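Local coordinates for DUF2179 domain-containing protein (Eubacterium ventriosum, PDB 3HLU) that is of unknown function but forms a ferredoxin-like C-terminal DUF2179 domain of a YitT-type protein that is probably anchored in the cell membrane, at residues A[17-20]-A[21-25]; A[58-61]-A[62-66]. All blocks are in the same frame, centred on the assembly; numbering follows the deposited sequence.

Contact 1. Residues A[17-20]-A[21-25]; sequences KRKI and IADRM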
ATOM      1  N   LYS A  17      10.387  -2.885  -8.335  1.00 87.31           N
ATOM      2  CA  LYS A  17      11.018  -4.151  -8.705  1.00 84.14           C
ATOM      3  C   LYS A  17      10.187  -5.368  -8.242  1.00 84.23           C
ATOM      4  O   LYS A  17      10.717  -6.442  -7.979  1.00 84.10           O
ATOM      5  CB  LYS A  17      12.429  -4.214  -8.109  1.00 87.66           C
ATOM      6  CG  LYS A  17      13.391  -3.074  -8.513  1.00 91.36           C
ATOM      7  CD  LYS A  17      14.136  -3.339  -9.845  1.00 98.04           C
ATOM      8  CE  LYS A  17      13.437  -2.665 -11.060  1.00103.36           C
ATOM      9  NZ  LYS A  17      13.701  -3.348 -12.390  1.00101.51           N
ATOM     10  N   ARG A  18       8.874  -5.209  -8.166  1.00 85.41           N
ATOM     11  CA  ARG A  18       8.035  -6.225  -7.546  1.00 85.18           C
ATOM     12  C   ARG A  18       8.067  -7.603  -8.227  1.00 86.81           C
ATOM     13  O   ARG A  18       8.017  -8.616  -7.534  1.00 86.60           O
ATOM     14  CB  ARG A  18       6.594  -5.732  -7.391  1.00 83.18           C
ATOM     15  CG  ARG A  18       5.737  -5.970  -8.616  1.00 89.67           C
ATOM     16  CD  ARG A  18       6.032  -4.961  -9.710  1.00 93.10           C
ATOM     17  NE  ARG A  18       5.312  -3.707  -9.459  1.00 99.35           N
ATOM     18  CZ  ARG A  18       4.252  -3.284 -10.152  1.00101.42           C
ATOM     19  NH1 ARG A  18       3.678  -2.123  -9.835  1.00 96.52           N
ATOM     20  NH2 ARG A  18       3.779  -4.013 -11.170  1.00102.92           N
ATOM     21  N   LYS A  19       8.142  -7.659  -9.556  1.00 84.79           N
ATOM     22  CA  LYS A  19       8.198  -8.957 -10.231  1.00 84.80           C
ATOM     23  C   LYS A  19       9.401  -9.798  -9.772  1.00 84.58           C
ATOM     24  O   LYS A  19       9.284 -10.977  -9.459  1.00 82.09           O
ATOM     25  CB  LYS A  19       8.217  -8.810 -11.754  1.00 88.10           C
ATOM     26  CG  LYS A  19       8.421 -10.164 -12.433  1.00 97.72           C
ATOM     27  CD  LYS A  19       8.614 -10.116 -13.954  1.00102.14           C
ATOM     28  CE  LYS A  19       8.760 -11.548 -14.494  1.00105.59           C
ATOM     29  NZ  LYS A  19       8.623 -11.643 -15.982  1.00111.85           N
ATOM     30  N   ILE A  20      10.566  -9.176  -9.731  1.00 88.10           N
ATOM     31  CA  ILE A  20      11.745  -9.806  -9.144  1.00 87.85           C
ATOM     32  C   ILE A  20      11.535 -10.244  -7.686  1.00 84.70           C
ATOM     33  O   ILE A  20      11.861 -11.366  -7.307  1.00 84.00           O
ATOM     34  CB  ILE A  20      12.944  -8.851  -9.215  1.00 86.37           C
ATOM     35  CG1 ILE A  20      13.221  -8.481 -10.677  1.00 91.33           C
ATOM     36  CG2 ILE A  20      14.152  -9.476  -8.581  1.00 83.49           C
ATOM     37  CD1 ILE A  20      14.258  -7.387 -10.839  1.00 96.00           C
ATOM     38  N   ILE A  21      10.992  -9.349  -6.864  1.00 84.41           N
ATOM     39  CA  ILE A  21      10.724  -9.682  -5.470  1.00 83.71           C
ATOM     40  C   ILE A  21       9.761 -10.847  -5.327  1.00 80.12           C
ATOM     41  O   ILE A  21       9.975 -11.740  -4.518  1.00 78.91           O
ATOM     42  CB  ILE A  21      10.133  -8.497  -4.697  1.00 80.96           C
ATOM     43  CG1 ILE A  21      11.170  -7.388  -4.565  1.00 81.25           C
ATOM     44  CG2 ILE A  21       9.664  -8.956  -3.318  1.00 75.75           C
ATOM     45  CD1 ILE A  21      10.652  -6.158  -3.861  1.00 78.84           C
ATOM     46  N   ALA A  22       8.684 -10.813  -6.106  1.00 80.99           N
ATOM     47  CA  ALA A  22       7.674 -11.856  -6.065  1.00 79.40           C
ATOM     48  C   ALA A  22       8.265 -13.201  -6.433  1.00 82.20           C
ATOM     49  O   ALA A  22       7.932 -14.199  -5.812  1.00 84.21           O
ATOM     50  CB  ALA A  22       6.523 -11.520  -6.975  1.00 75.53           C
ATOM     51  N   ASP A  23       9.149 -13.235  -7.428  1.00 82.03           N
ATOM     52  CA  ASP A  23       9.740 -14.500  -7.853  1.00 84.76           C
ATOM     53  C   ASP A  23      10.641 -15.086  -6.774  1.00 85.63           C
ATOM     54  O   ASP A  23      10.543 -16.269  -6.458  1.00 86.20           O
ATOM     55  CB  ASP A  23      10.493 -14.367  -9.189  1.00 89.27           C
ATOM     56  CG  ASP A  23       9.545 -14.227 -10.401  1.00 95.15           C
ATOM     57  OD1 ASP A  23       8.312 -14.467 -10.259  1.00 91.18           O
ATOM     58  OD2 ASP A  23      10.042 -13.862 -11.501  1.00 98.33           O
ATOM     59  N   ARG A  24      11.507 -14.257  -6.202  1.00 84.52           N
ATOM     60  CA  ARG A  24      12.409 -14.715  -5.153  1.00 85.39           C
ATOM     61  C   ARG A  24      11.663 -15.116  -3.886  1.00 83.87           C
ATOM     62  O   ARG A  24      12.145 -15.935  -3.108  1.00 84.96           O
ATOM     63  CB  ARG A  24      13.456 -13.650  -4.829  1.00 85.30           C
ATOM     64  CG  ARG A  24      14.411 -13.365  -5.966  1.00 89.36           C
ATOM     65  CD  ARG A  24      15.583 -12.498  -5.512  1.00 91.16           C
ATOM     66  NE  ARG A  24      16.326 -13.095  -4.401  1.00 95.41           N
ATOM     67  CZ  ARG A  24      17.330 -12.495  -3.761  1.00100.26           C
ATOM     68  NH1 ARG A  24      17.719 -11.276  -4.119  1.00102.13           N
ATOM     69  NH2 ARG A  24      17.948 -13.107  -2.757  1.00 98.96           N
HETATM   70  N   MSE A  25      10.491 -14.533  -3.673  1.00 81.55           N
HETATM   71  CA  MSE A  25       9.682 -14.884  -2.513  1.00 83.29           C
HETATM   72  C   MSE A  25       9.182 -16.309  -2.660  1.00 87.04           C
HETATM   73  O   MSE A  25       9.132 -17.074  -1.688  1.00 86.10           O
HETATM   74  CB  MSE A  25       8.498 -13.932  -2.371  1.00 80.95           C
HETATM   75  CG  MSE A  25       8.815 -12.644  -1.637  1.00 79.28           C
HETATM   76 SE   MSE A  25       7.280 -11.451  -1.557  0.63 71.73          SE
HETATM   77  CE  MSE A  25       6.424 -12.118   0.056  1.00 76.86           C
TER
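Ile20 and Ile21 meet where the first turn of helix 18-28 passes into the second, and Lys19 reaches along the same helix to Asp23. This is the first helix of a βαββαβ ferredoxin-like fold, with Lys17 at its N-cap position. The carbonyl of Lys17 receives Ile21 N at 3.1 Å, the donor lying in the carbonyl plane, and Arg18 O takes Ala22 N almost straight on. Ile20 O accepts Arg24 N at 3.1 Å with an N-H...O angle of 171°, and the CG of Arg24 brushes the same oxygen. Neighbours in sequence, the two isoleucines go separate ways: Ile20 is exposed, while Ile21 is buried against Ile50 of strand 48-54. In Ile21, CG1 sits beside the backbone N (chi1 -67°), which brings it back over the previous turn, 3.6 Å from Lys17 O; its CB lies 3.5 Å from Arg18 O. Ala22 also faces Ile50. Arg18 makes a salt bridge through NH2 to Glu48 and gives its NE to Ser15 O. On the outer side, Lys19 is fully extended and its chain crosses the carboxylate of Asp23 at a slant, with CE 4.0 Å from OD2. The charges do not meet: Lys19 NZ stands 5.2 Å from Asp23 OD2, so any attraction is probably a weak, through-space one. Replacing Asp23 by an alanine would probably leave the Lys19 ammonium without its nearby opposite charge and its chain freer to swing. The carboxylate itself lies with one flat face toward the preceding turn, so that Lys19 O sits over Asp23 CG at 3.4 Å.

Contact 2. Residues A[58-61]-A[62-66]; sequences TLVK and VRNLL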
ATOM      1  N   THR A  58       8.277 -14.802   9.042  1.00 97.03           N
ATOM      2  CA  THR A  58       8.442 -14.708   7.602  1.00 96.07           C
ATOM      3  C   THR A  58       8.680 -13.245   7.186  1.00 93.80           C
ATOM      4  O   THR A  58       9.461 -12.965   6.272  1.00 92.70           O
ATOM      5  CB  THR A  58       7.200 -15.258   6.854  1.00 95.05           C
ATOM      6  OG1 THR A  58       6.713 -16.446   7.497  1.00 94.02           O
ATOM      7  CG2 THR A  58       7.544 -15.560   5.421  1.00 89.32           C
ATOM      8  N   LEU A  59       8.009 -12.316   7.859  1.00 93.17           N
ATOM      9  CA  LEU A  59       8.104 -10.899   7.508  1.00 92.59           C
ATOM     10  C   LEU A  59       9.534 -10.385   7.592  1.00 89.70           C
ATOM     11  O   LEU A  59       9.946  -9.512   6.824  1.00 86.28           O
ATOM     12  CB  LEU A  59       7.202 -10.067   8.415  1.00 93.97           C
ATOM     13  CG  LEU A  59       7.113  -8.559   8.164  1.00 94.84           C
ATOM     14  CD1 LEU A  59       6.395  -8.253   6.852  1.00 93.39           C
ATOM     15  CD2 LEU A  59       6.398  -7.872   9.326  1.00 94.31           C
ATOM     16  N   VAL A  60      10.288 -10.937   8.530  1.00 88.57           N
ATOM     17  CA  VAL A  60      11.675 -10.564   8.688  1.00 86.47           C
ATOM     18  C   VAL A  60      12.521 -11.084   7.528  1.00 87.66           C
ATOM     19  O   VAL A  60      13.397 -10.381   7.019  1.00 86.62           O
ATOM     20  CB  VAL A  60      12.220 -11.070  10.017  1.00 87.67           C
ATOM     21  CG1 VAL A  60      13.709 -10.802  10.114  1.00 83.31           C
ATOM     22  CG2 VAL A  60      11.460 -10.410  11.165  1.00 84.63           C
ATOM     23  N   LYS A  61      12.262 -12.309   7.096  1.00 85.96           N
ATOM     24  CA  LYS A  61      12.994 -12.831   5.954  1.00 88.98           C
ATOM     25  C   LYS A  61      12.704 -11.997   4.714  1.00 85.06           C
ATOM     26  O   LYS A  61      13.600 -11.685   3.938  1.00 84.80           O
ATOM     27  CB  LYS A  61      12.657 -14.305   5.702  1.00 92.19           C
ATOM     28  CG  LYS A  61      12.957 -15.242   6.881  1.00 96.07           C
ATOM     29  CD  LYS A  61      13.079 -16.702   6.414  1.00100.41           C
ATOM     30  CE  LYS A  61      12.957 -17.707   7.571  1.00103.58           C
ATOM     31  NZ  LYS A  61      11.567 -17.809   8.144  1.00102.41           N
ATOM     32  N   VAL A  62      11.442 -11.629   4.542  1.00 85.48           N
ATOM     33  CA  VAL A  62      11.013 -10.867   3.374  1.00 85.49           C
ATOM     34  C   VAL A  62      11.650  -9.494   3.374  1.00 81.71           C
ATOM     35  O   VAL A  62      12.171  -9.035   2.369  1.00 79.25           O
ATOM     36  CB  VAL A  62       9.475 -10.710   3.349  1.00 86.35           C
ATOM     37  CG1 VAL A  62       9.059  -9.582   2.422  1.00 83.23           C
ATOM     38  CG2 VAL A  62       8.822 -12.007   2.934  1.00 84.11           C
ATOM     39  N   ARG A  63      11.608  -8.847   4.524  1.00 80.86           N
ATOM     40  CA  ARG A  63      12.258  -7.565   4.687  1.00 82.39           C
ATOM     41  C   ARG A  63      13.725  -7.586   4.248  1.00 81.90           C
ATOM     42  O   ARG A  63      14.210  -6.659   3.609  1.00 79.93           O
ATOM     43  CB  ARG A  63      12.165  -7.125   6.136  1.00 80.16           C
ATOM     44  CG  ARG A  63      12.329  -5.656   6.265  1.00 81.75           C
ATOM     45  CD  ARG A  63      12.646  -5.261   7.665  1.00 85.83           C
ATOM     46  NE  ARG A  63      12.334  -3.856   7.849  1.00 88.37           N
ATOM     47  CZ  ARG A  63      11.938  -3.341   9.005  1.00 93.01           C
ATOM     48  NH1 ARG A  63      11.816  -4.138  10.066  1.00 93.23           N
ATOM     49  NH2 ARG A  63      11.653  -2.040   9.094  1.00 88.81           N
ATOM     50  N   ASN A  64      14.428  -8.654   4.593  1.00 84.79           N
ATOM     51  CA  ASN A  64      15.832  -8.782   4.232  1.00 85.77           C
ATOM     52  C   ASN A  64      16.014  -9.014   2.757  1.00 84.83           C
ATOM     53  O   ASN A  64      17.040  -8.683   2.166  1.00 88.22           O
ATOM     54  CB  ASN A  64      16.489  -9.891   5.043  1.00 87.97           C
ATOM     55  CG  ASN A  64      16.720  -9.468   6.491  1.00 94.52           C
ATOM     56  OD1 ASN A  64      16.502  -8.301   6.848  1.00 89.38           O
ATOM     57  ND2 ASN A  64      17.150 -10.406   7.332  1.00 97.13           N
ATOM     58  N   LEU A  65      14.986  -9.567   2.150  1.00 83.10           N
ATOM     59  CA  LEU A  65      15.005  -9.788   0.733  1.00 81.34           C
ATOM     60  C   LEU A  65      14.804  -8.457   0.025  1.00 82.25           C
ATOM     61  O   LEU A  65      15.316  -8.241  -1.067  1.00 83.19           O
ATOM     62  CB  LEU A  65      13.902 -10.776   0.400  1.00 84.18           C
ATOM     63  CG  LEU A  65      13.343 -10.819  -1.011  1.00 85.50           C
ATOM     64  CD1 LEU A  65      14.414 -11.273  -1.978  1.00 88.24           C
ATOM     65  CD2 LEU A  65      12.153 -11.762  -1.025  1.00 83.58           C
ATOM     66  N   LEU A  66      14.066  -7.557   0.661  1.00 81.11           N
ATOM     67  CA  LEU A  66      13.824  -6.243   0.083  1.00 80.81           C
ATOM     68  C   LEU A  66      15.118  -5.465   0.000  1.00 82.95           C
ATOM     69  O   LEU A  66      15.450  -4.880  -1.036  1.00 82.67           O
ATOM     70  CB  LEU A  66      12.840  -5.466   0.940  1.00 78.71           C
ATOM     71  CG  LEU A  66      11.427  -6.017   0.996  1.00 79.03           C
ATOM     72  CD1 LEU A  66      10.476  -5.044   1.708  1.00 74.40           C
ATOM     73  CD2 LEU A  66      10.987  -6.318  -0.429  1.00 74.57           C
TER
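Asn64 folds back onto the carbonyl of Val60 one turn earlier in helix 56-67, the second helix of the ferredoxin-like fold. Its CB sits against two backbone oxygens of the preceding turn, 3.6 Å from Lys61 O and 3.7 Å from Val60 O. From there CG swings to the side of its own backbone N (chi1 -74°), which carries the amide back over that turn. The flat group presents a face to Val60 O, which sits above Asn64 CG at 3.5 Å. At the tip the two branches part in role: OD1 takes a hydrogen bond from Lys67 NZ, while on the other branch ND2 lies 3.8 Å from Val60 O, with CG1 of Val60 farther off. The hydrogen bond to Val60 O comes from the backbone N of Asn64, the donor tilted from the carbonyl plane. One residue earlier, Arg63 N bonds to Leu59 O at 2.9 Å and its CB packs on the same oxygen; its extended chain then leads away, so that NE reaches Gly40 O of the second subunit. Val62 N bonds to Thr58 O, and its CG2 leans over that oxygen at 3.5 Å. While Asn64 stays on the exposed side, Val62 turns inward and touches Met25 of helix 18-28 and Met75 of strand 74-77, and Leu65 packs on helix 18-28.

From the N terminus, strand 9-14 leads into contact 1 on helix 18-28; strands 34-40 and 48-54 follow, then contact 2 on helix 56-67, and strand 74-77 is the last modelled strand. Each contact is local to its own helix and closes no long loop; they run in series, neither nested nor crossed. Their inner sides nevertheless meet: Ile21 CD1 lies 3.5 Å from Leu66 CD2, and Met25 CG is equally near Leu65 CD2. The two helices thus pack against each other on the antiparallel sheet, contact 1 resting on strand 48-54 and contact 2 on strand 74-77, outermost in this chain's sheet, while contact 2 alone also touches the second subunit.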